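PDB 5I4M: amidase, hydantoinase/carbamoylase family, which probably hydrolyses N-carbamoyl-L-amino acids, as a dimeric, two-zinc enzyme of the peptidase M20 family. Local coordinates for residues A[48-53]-A[105-110]; A[112-117]-A[405-410]; A[349-354]-A[390-395]. All blocks are in the same frame, centred on the assembly; numbering follows the deposited sequence. Where two conformers were deposited one is given.

Overall arrangement
From the N terminus, contact 1 first joins the loop between helices 29-39 and 57-72 to the start of the loop that follows strand 99-103. Contact 2 opens a few residues later in that same loop. It closes only at 405-410, before helix 411-429. Contact 3 lies nested inside this span and ties the turn between strand 337-350 and helix 353-365 to strand 390-395. Contacts 1 and 2 touch, with centres about 10 Å apart, and both reach the second subunit. Contact 3 touches neither; its centre is about 21 Å from that of contact 2, with nearest atoms about 5 Å apart, and about 26 Å from that of contact 1. Contact 2 carries a ligand of both zinc ions.

Contact 1: residues A[48-53]-A[105-110]; sequences GGVCRL and ADSQPT
Ala105 O is gripped by two nitrogens of Arg52. Arg52 NE and NH2 lie 2.9 and 2.8 Å from Ala105 O. The oxygen lies almost in the guanidinium plane, so the arginine holds it side-on. NH2 sits on a lone pair in the carbonyl plane, while NE is tilted from that plane. The bend at chi3 (72°) turns the guanidinium to this carbonyl, and CG1 of Val50 lies over one face near the rim. The third nitrogen, NH1, bonds to Ile42 O. Two further bonds join Arg52 to Ser107. Ser107 N donates to Arg52 O at 2.8 Å, and Arg52 N donates to Ser107 OG at 2.9 Å. Ser107 OG in turn donates to Gln108 O at 2.7 Å. Both segments are loops, and 105-110 directly follows His104, a zinc ligand of this M20-family site. Asp106 bonds to the backbone N of Glu149 and Glu150, two further residues of the site, while Gln108 bonds to Glu150 and, across the dimer interface, to Ser294 and Asn296 of the second subunit. On the apolar side, Leu53 CD2 lies 4.0 Å from Pro109 CD. Cys51 SG is 4.4 Å from Pro109 CB.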
loop_
_atom_site.group_PDB
_atom_site.type_symbol
_atom_site.label_atom_id
_atom_site.label_comp_id
_atom_site.label_asym_id
_atom_site.label_seq_id
_atom_site.Cartn_x
_atom_site.Cartn_y
_atom_site.Cartn_z
ATOM N N GLY A 48 -6.863 16.908 15.042
ATOM C CA GLY A 48 -7.228 18.297 14.861
ATOM C C GLY A 48 -7.074 18.820 13.455
ATOM O O GLY A 48 -7.007 20.039 13.271
ATOM N N GLY A 49 -6.976 17.936 12.461
ATOM C CA GLY A 49 -6.949 18.309 11.071
ATOM C C GLY A 49 -8.253 17.992 10.369
ATOM O O GLY A 49 -9.322 17.877 10.987
ATOM N N VAL A 50 -8.166 17.852 9.054
ATOM C CA VAL A 50 -9.335 17.662 8.206
ATOM C C VAL A 50 -9.019 16.574 7.192
ATOM O O VAL A 50 -8.002 16.648 6.496
ATOM C CB VAL A 50 -9.722 18.970 7.486
ATOM C CG1 VAL A 50 -10.808 18.719 6.460
ATOM C CG2 VAL A 50 -10.171 20.008 8.514
ATOM N N CYS A 51 -9.886 15.574 7.110
ATOM C CA CYS A 51 -9.813 14.533 6.087
ATOM C C CYS A 51 -11.088 14.659 5.263
ATOM O O CYS A 51 -12.113 14.052 5.589
ATOM C CB CYS A 51 -9.678 13.154 6.710
ATOM S SG CYS A 51 -9.587 11.844 5.488
ATOM N N ARG A 52 -11.026 15.472 4.201
ATOM C CA ARG A 52 -12.203 15.834 3.428
ATOM C C ARG A 52 -11.818 15.736 1.956
ATOM O O ARG A 52 -11.645 16.737 1.265
ATOM C CB ARG A 52 -12.696 17.237 3.784
ATOM C CG ARG A 52 -13.986 17.660 3.104
ATOM C CD ARG A 52 -14.570 18.878 3.805
ATOM N NE ARG A 52 -13.790 20.078 3.534
ATOM C CZ ARG A 52 -13.453 20.989 4.441
ATOM N NH1 ARG A 52 -13.797 20.837 5.716
ATOM N NH2 ARG A 52 -12.753 22.056 4.069
ATOM N N LEU A 53 -11.672 14.504 1.479
ATOM C CA LEU A 53 -11.230 14.303 0.109
ATOM C C LEU A 53 -12.282 14.810 -0.871
ATOM O O LEU A 53 -13.483 14.826 -0.582
ATOM C CB LEU A 53 -10.917 12.833 -0.143
ATOM C CG LEU A 53 -9.495 12.365 0.210
ATOM C CD1 LEU A 53 -8.466 13.031 -0.695
ATOM C CD2 LEU A 53 -9.162 12.636 1.664
ATOM N N ALA A 105 -12.131 23.677 -1.365
ATOM C CA ALA A 105 -12.621 23.188 -0.087
ATOM C C ALA A 105 -12.194 21.756 0.210
ATOM O O ALA A 105 -12.341 21.311 1.352
ATOM C CB ALA A 105 -14.151 23.288 -0.044
ATOM N N ASP A 106 -11.678 21.028 -0.782
ATOM C CA ASP A 106 -11.232 19.663 -0.553
ATOM C C ASP A 106 -9.863 19.670 0.120
ATOM O O ASP A 106 -9.124 20.657 0.067
ATOM C CB ASP A 106 -11.193 18.875 -1.870
ATOM C CG ASP A 106 -10.161 19.410 -2.852
ATOM O OD1 ASP A 106 -10.361 20.532 -3.366
ATOM O OD2 ASP A 106 -9.172 18.692 -3.143
ATOM N N SER A 107 -9.529 18.554 0.771
ATOM C CA SER A 107 -8.284 18.459 1.515
ATOM C C SER A 107 -7.560 17.159 1.205
ATOM O O SER A 107 -8.081 16.258 0.544
ATOM C CB SER A 107 -8.518 18.537 3.033
ATOM O OG SER A 107 -8.908 17.269 3.536
ATOM N N GLN A 108 -6.338 17.089 1.714
ATOM C CA GLN A 108 -5.591 15.852 1.777
ATOM C C GLN A 108 -6.162 14.956 2.869
ATOM O O GLN A 108 -6.893 15.427 3.747
ATOM C CB GLN A 108 -4.127 16.160 2.067
ATOM C CG GLN A 108 -3.472 16.942 0.976
ATOM C CD GLN A 108 -3.086 16.028 -0.162
ATOM O OE1 GLN A 108 -2.923 14.823 0.038
ATOM N NE2 GLN A 108 -2.948 16.587 -1.363
ATOM N N PRO A 109 -5.828 13.660 2.846
ATOM C CA PRO A 109 -6.222 12.788 3.963
ATOM C C PRO A 109 -5.621 13.233 5.283
ATOM O O PRO A 109 -6.259 13.084 6.331
ATOM C CB PRO A 109 -5.709 11.405 3.537
ATOM C CG PRO A 109 -4.689 11.668 2.459
ATOM C CD PRO A 109 -5.130 12.929 1.770
ATOM N N THR A 110 -4.400 13.759 5.258
ATOM C CA THR A 110 -3.767 14.396 6.416
ATOM C C THR A 110 -3.853 15.911 6.289
ATOM O O THR A 110 -2.869 16.640 6.459
ATOM C CB THR A 110 -2.310 13.955 6.543
ATOM O OG1 THR A 110 -1.627 14.221 5.310
ATOM C CG2 THR A 110 -2.213 12.479 6.862
#

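Contact 2: residues A[112-117]-A[405-410]; sequences GRFDGI and EIEDAT. With ZN (zinc ion), chain C; ZN (zinc ion), chain D; 3PG (3-phosphoglyceric acid), chain E.
Glu407 holds CG anti to its backbone N (chi1 180°) and stays extended at chi2, which carries its carboxylate over to the 112-117 loop. Glu407 OE2 accepts two backbone bonds, from Phe114 N at 2.9 Å and Asp115 N at 2.8 Å. The first donor comes nearly along the C-O axis, the second on the syn side but 30° out of the carboxylate plane. OE1 bonds to Ser402 OG and, through a water, to Gly112 N. These bonds fix the backbone at Asp115 and so probably help place its carboxylate. With CG also anti to N (chi1 177°), this carboxylate bridges the two zinc ions. Asp115 OD1 is 2.1 Å from the chain C zinc, Asp115 OD2 2.0 Å from the chain D zinc. His104 and His211 also bind the chain C zinc here, Glu150 and His403 the chain D zinc. The 3-phosphoglyceric acid phosphate spans both metals. Arg113 NH2 makes a salt bridge to Asp408 OD1 at 3.1 Å, a weak hydrogen bond. Ala409 CB makes a CH-pi contact over the Phe114 ring, 4.1 Å from its centroid. Phe114 also packs on Ile212 of strand 206-212 and Ile414 of helix 411-429, while Arg113 touches Met37 of helix 29-39.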
loop_
_atom_site.group_PDB
_atom_site.type_symbol
_atom_site.label_atom_id
_atom_site.label_comp_id
_atom_site.label_asym_id
_atom_site.label_seq_id
_atom_site.Cartn_x
_atom_site.Cartn_y
_atom_site.Cartn_z
ATOM N N GLY A 112 -4.928 19.974 6.664
ATOM C CA GLY A 112 -5.034 20.977 7.698
ATOM C C GLY A 112 -6.319 21.775 7.576
ATOM O O GLY A 112 -7.073 21.656 6.613
ATOM N N ARG A 113 -6.547 22.615 8.581
ATOM C CA ARG A 113 -7.755 23.425 8.652
ATOM C C ARG A 113 -7.686 24.695 7.815
ATOM O O ARG A 113 -8.657 25.460 7.812
ATOM C CB ARG A 113 -8.041 23.787 10.117
ATOM C CG ARG A 113 -8.450 22.570 10.966
ATOM C CD ARG A 113 -8.422 22.853 12.477
ATOM N NE ARG A 113 -7.068 23.185 12.903
ATOM C CZ ARG A 113 -6.743 24.220 13.665
ATOM N NH1 ARG A 113 -7.690 25.028 14.138
ATOM N NH2 ARG A 113 -5.466 24.436 13.965
ATOM N N PHE A 114 -6.586 24.940 7.097
ATOM C CA PHE A 114 -6.438 26.214 6.404
ATOM C C PHE A 114 -6.135 26.090 4.912
ATOM O O PHE A 114 -6.519 26.971 4.130
ATOM C CB PHE A 114 -5.350 27.036 7.097
ATOM C CG PHE A 114 -5.660 27.339 8.534
ATOM C CD1 PHE A 114 -6.472 28.418 8.866
ATOM C CD2 PHE A 114 -5.176 26.525 9.554
ATOM C CE1 PHE A 114 -6.785 28.692 10.190
ATOM C CE2 PHE A 114 -5.479 26.798 10.886
ATOM C CZ PHE A 114 -6.278 27.886 11.203
ATOM N N ASP A 115 -5.433 25.035 4.499
ATOM C CA ASP A 115 -5.077 24.878 3.086
ATOM C C ASP A 115 -6.343 24.895 2.241
ATOM O O ASP A 115 -7.276 24.125 2.489
ATOM C CB ASP A 115 -4.292 23.572 2.915
ATOM C CG ASP A 115 -3.929 23.248 1.473
ATOM O OD1 ASP A 115 -4.136 24.075 0.552
ATOM O OD2 ASP A 115 -3.375 22.132 1.279
ATOM N N GLY A 116 -6.405 25.829 1.292
ATOM C CA GLY A 116 -7.579 25.962 0.446
ATOM C C GLY A 116 -8.789 26.630 1.077
ATOM O O GLY A 116 -9.317 27.612 0.543
ATOM N N ILE A 117 -9.268 26.100 2.201
ATOM C CA ILE A 117 -10.529 26.610 2.736
ATOM C C ILE A 117 -10.386 28.066 3.180
ATOM O O ILE A 117 -11.347 28.842 3.106
ATOM C CB ILE A 117 -11.035 25.693 3.874
ATOM C CG1 ILE A 117 -12.402 26.166 4.395
ATOM C CG2 ILE A 117 -10.023 25.630 5.009
ATOM C CD1 ILE A 117 -13.526 26.081 3.365
ATOM N N GLU A 405 -2.024 17.373 9.724
ATOM C CA GLU A 405 -3.201 17.822 10.460
ATOM C C GLU A 405 -2.891 18.896 11.502
ATOM O O GLU A 405 -3.821 19.563 11.970
ATOM C CB GLU A 405 -3.870 16.614 11.109
ATOM C CG GLU A 405 -4.428 15.641 10.081
ATOM C CD GLU A 405 -4.499 14.219 10.581
ATOM O OE1 GLU A 405 -5.433 13.894 11.337
ATOM O OE2 GLU A 405 -3.620 13.418 10.210
ATOM N N ILE A 406 -1.616 19.096 11.859
ATOM C CA ILE A 406 -1.246 20.159 12.786
ATOM C C ILE A 406 -1.025 21.496 12.093
ATOM O O ILE A 406 -0.614 22.456 12.751
ATOM C CB ILE A 406 0.029 19.814 13.585
ATOM C CG1 ILE A 406 1.242 19.769 12.652
ATOM C CG2 ILE A 406 -0.152 18.505 14.355
ATOM C CD1 ILE A 406 2.548 19.520 13.359
ATOM N N GLU A 407 -1.286 21.585 10.792
ATOM C CA GLU A 407 -1.234 22.855 10.077
ATOM C C GLU A 407 -1.985 23.934 10.850
ATOM O O GLU A 407 -3.076 23.693 11.377
ATOM C CB GLU A 407 -1.848 22.652 8.689
ATOM C CG GLU A 407 -1.883 23.874 7.797
ATOM C CD GLU A 407 -2.739 23.623 6.586
ATOM O OE1 GLU A 407 -2.238 23.005 5.614
ATOM O OE2 GLU A 407 -3.931 24.004 6.627
ATOM N N ASP A 408 -1.391 25.125 10.948
ATOM C CA ASP A 408 -1.974 26.130 11.828
ATOM C C ASP A 408 -1.604 27.535 11.379
ATOM O O ASP A 408 -0.577 27.749 10.728
ATOM C CB ASP A 408 -1.525 25.908 13.277
ATOM C CG ASP A 408 -2.509 26.471 14.295
ATOM O OD1 ASP A 408 -3.636 26.876 13.912
ATOM O OD2 ASP A 408 -2.150 26.487 15.492
ATOM N N ALA A 409 -2.460 28.490 11.747
ATOM C CA ALA A 409 -2.226 29.905 11.475
ATOM C C ALA A 409 -2.788 30.710 12.637
ATOM O O ALA A 409 -3.710 30.265 13.320
ATOM C CB ALA A 409 -2.874 30.345 10.165
ATOM N N THR A 410 -2.220 31.885 12.868
ATOM C CA THR A 410 -2.741 32.711 13.951
ATOM C C THR A 410 -3.938 33.529 13.474
ATOM O O THR A 410 -4.047 33.852 12.289
ATOM C CB THR A 410 -1.678 33.670 14.465
ATOM O OG1 THR A 410 -1.412 34.652 13.455
ATOM C CG2 THR A 410 -0.405 32.921 14.817
HETATM ZN ZN ZN C . -4.215 24.643 -1.495
HETATM ZN ZN ZN D . -3.000 21.130 -0.433
HETATM C C1 3PG E . 0.257 20.836 -4.934
HETATM O O1 3PG E . 0.617 19.756 -4.430
HETATM O O2 3PG E . 1.014 21.827 -5.022
HETATM C C2 3PG E . -1.148 20.930 -5.455
HETATM O O3 3PG E . -1.255 22.005 -6.405
HETATM C C3 3PG E . -2.068 21.203 -4.287
HETATM O O1P 3PG E . -1.758 22.484 -3.734
HETATM P P 3PG E . -2.320 22.867 -2.244
HETATM O O2P 3PG E . -3.768 22.439 -2.211
HETATM O O3P 3PG E . -1.447 22.045 -1.307
HETATM O O4P 3PG E . -2.135 24.393 -2.169
HETATM O O HOH W 1 -3.153 20.683 4.502
HETATM O O HOH W 2 -5.023 21.940 11.080
HETATM O O HOH W 3 -5.978 27.134 15.536
HETATM O O HOH W 4 -4.342 25.589 -3.461
#

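Contact 3: residues A[349-354]-A[390-395]; sequences IAFDSA and TSMVFV
One hydrogen bond joins the segments: Asp352 N donates to Thr390 O at 2.8 Å, nearly straight at 162°. Polar side-chain ends find partners nearby. Asp352 is the N-cap of helix 353-365, and its OD2 bonds to Cys355 N. Thr390 OG1 bonds to Ala388 O. The rest is packing round Phe351. Its CG lies anti to the carbonyl carbon, and chi1 of -75° swings the ring across Thr390 and Ser391 to Met392. Phe351 CB comes 3.2 Å from Thr390 O and 3.7 Å from Ser391 CB. At the far end of the ring, Phe351 CZ meets Met392 CG at 3.8 Å. Phe351 CE1 lies 4.1 Å from Thr390 CG2. Met392 also brings sulfur to the ring. Met392 SD is 4.8 Å from the Phe351 ring centroid and approaches obliquely, which makes a Met-aromatic contact. Phe351 and Met392 both also touch Val228 of strand 225-242. The contact therefore joins the turn from strand 337-350 into helix 353-365 with strand 390-395, which pairs with strand 206-212 in parallel. Strand 206-212 carries the zinc ligand His211, so the Met392 end of the contact lies next to the two-zinc site of the M20 fold, its side chain about 7 Å from a bound zinc.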
loop_
_atom_site.group_PDB
_atom_site.type_symbol
_atom_site.label_atom_id
_atom_site.label_comp_id
_atom_site.label_asym_id
_atom_site.label_seq_id
_atom_site.Cartn_x
_atom_site.Cartn_y
_atom_site.Cartn_z
ATOM N N ILE A 349 5.210 30.029 -13.586
ATOM C CA ILE A 349 4.407 31.099 -14.159
ATOM C C ILE A 349 4.580 32.351 -13.316
ATOM O O ILE A 349 4.682 32.277 -12.087
ATOM C CB ILE A 349 2.924 30.684 -14.291
ATOM C CG1 ILE A 349 2.112 31.773 -15.000
ATOM C CG2 ILE A 349 2.320 30.339 -12.941
ATOM C CD1 ILE A 349 0.850 31.236 -15.642
ATOM N N ALA A 350 4.663 33.493 -13.989
ATOM C CA ALA A 350 4.745 34.791 -13.338
ATOM C C ALA A 350 3.344 35.374 -13.231
ATOM O O ALA A 350 2.571 35.335 -14.194
ATOM C CB ALA A 350 5.660 35.732 -14.128
ATOM N N PHE A 351 3.013 35.902 -12.063
ATOM C CA PHE A 351 1.692 36.477 -11.899
ATOM C C PHE A 351 1.663 37.887 -12.484
ATOM O O PHE A 351 2.703 38.479 -12.801
ATOM C CB PHE A 351 1.291 36.451 -10.424
ATOM C CG PHE A 351 0.895 35.076 -9.942
ATOM C CD1 PHE A 351 -0.166 34.403 -10.536
ATOM C CD2 PHE A 351 1.603 34.443 -8.927
ATOM C CE1 PHE A 351 -0.532 33.117 -10.108
ATOM C CE2 PHE A 351 1.247 33.162 -8.500
ATOM C CZ PHE A 351 0.180 32.508 -9.083
ATOM N N ASP A 352 0.449 38.412 -12.661
ATOM C CA ASP A 352 0.267 39.685 -13.356
ATOM C C ASP A 352 0.846 40.832 -12.531
ATOM O O ASP A 352 0.586 40.931 -11.331
ATOM C CB ASP A 352 -1.217 39.927 -13.632
ATOM C CG ASP A 352 -1.481 41.293 -14.246
ATOM O OD1 ASP A 352 -1.365 41.435 -15.489
ATOM O OD2 ASP A 352 -1.796 42.229 -13.486
ATOM N N SER A 353 1.600 41.723 -13.188
ATOM C CA SER A 353 2.334 42.746 -12.448
ATOM C C SER A 353 1.399 43.754 -11.789
ATOM O O SER A 353 1.678 44.221 -10.681
ATOM C CB SER A 353 3.335 43.450 -13.364
ATOM O OG SER A 353 2.683 44.086 -14.444
ATOM N N ALA A 354 0.288 44.106 -12.443
ATOM C CA ALA A 354 -0.644 45.039 -11.813
ATOM C C ALA A 354 -1.355 44.391 -10.630
ATOM O O ALA A 354 -1.606 45.047 -9.610
ATOM C CB ALA A 354 -1.662 45.552 -12.829
ATOM N N THR A 390 -3.897 37.833 -12.812
ATOM C CA THR A 390 -4.027 37.062 -11.574
ATOM C C THR A 390 -2.792 37.252 -10.701
ATOM O O THR A 390 -1.680 37.329 -11.220
ATOM C CB THR A 390 -4.179 35.560 -11.880
ATOM O OG1 THR A 390 -5.316 35.338 -12.721
ATOM C CG2 THR A 390 -4.302 34.712 -10.595
ATOM N N SER A 391 -2.975 37.301 -9.380
ATOM C CA SER A 391 -1.855 37.053 -8.472
ATOM C C SER A 391 -2.423 36.466 -7.184
ATOM O O SER A 391 -3.610 36.140 -7.105
ATOM C CB SER A 391 -1.026 38.326 -8.233
ATOM O OG SER A 391 -1.657 39.228 -7.333
ATOM N N MET A 392 -1.566 36.305 -6.179
ATOM C CA MET A 392 -1.965 35.656 -4.938
ATOM C C MET A 392 -1.500 36.449 -3.725
ATOM O O MET A 392 -0.576 37.263 -3.794
ATOM C CB MET A 392 -1.410 34.229 -4.841
ATOM C CG MET A 392 -1.881 33.307 -5.957
ATOM S SD MET A 392 -1.337 31.610 -5.633
ATOM C CE MET A 392 -2.399 31.207 -4.232
ATOM N N VAL A 393 -2.165 36.174 -2.605
ATOM C CA VAL A 393 -1.839 36.725 -1.294
ATOM C C VAL A 393 -1.493 35.550 -0.395
ATOM O O VAL A 393 -2.300 34.630 -0.254
ATOM C CB VAL A 393 -3.014 37.508 -0.696
ATOM C CG1 VAL A 393 -2.622 38.106 0.664
ATOM C CG2 VAL A 393 -3.508 38.575 -1.657
ATOM N N PHE A 394 -0.294 35.567 0.192
ATOM C CA PHE A 394 0.106 34.572 1.179
ATOM C C PHE A 394 0.065 35.170 2.579
ATOM O O PHE A 394 0.320 36.361 2.770
ATOM C CB PHE A 394 1.527 34.046 0.941
ATOM C CG PHE A 394 1.631 32.888 -0.044
ATOM C CD1 PHE A 394 0.515 32.385 -0.706
ATOM C CD2 PHE A 394 2.867 32.310 -0.294
ATOM C CE1 PHE A 394 0.638 31.330 -1.598
ATOM C CE2 PHE A 394 2.998 31.257 -1.183
ATOM C CZ PHE A 394 1.878 30.764 -1.837
ATOM N N VAL A 395 -0.246 34.324 3.552
ATOM C CA VAL A 395 0.043 34.581 4.962
ATOM C C VAL A 395 0.907 33.428 5.448
ATOM O O VAL A 395 1.009 32.396 4.763
ATOM C CB VAL A 395 -1.251 34.721 5.802
ATOM C CG1 VAL A 395 -2.171 35.767 5.196
ATOM C CG2 VAL A 395 -1.946 33.363 5.971
#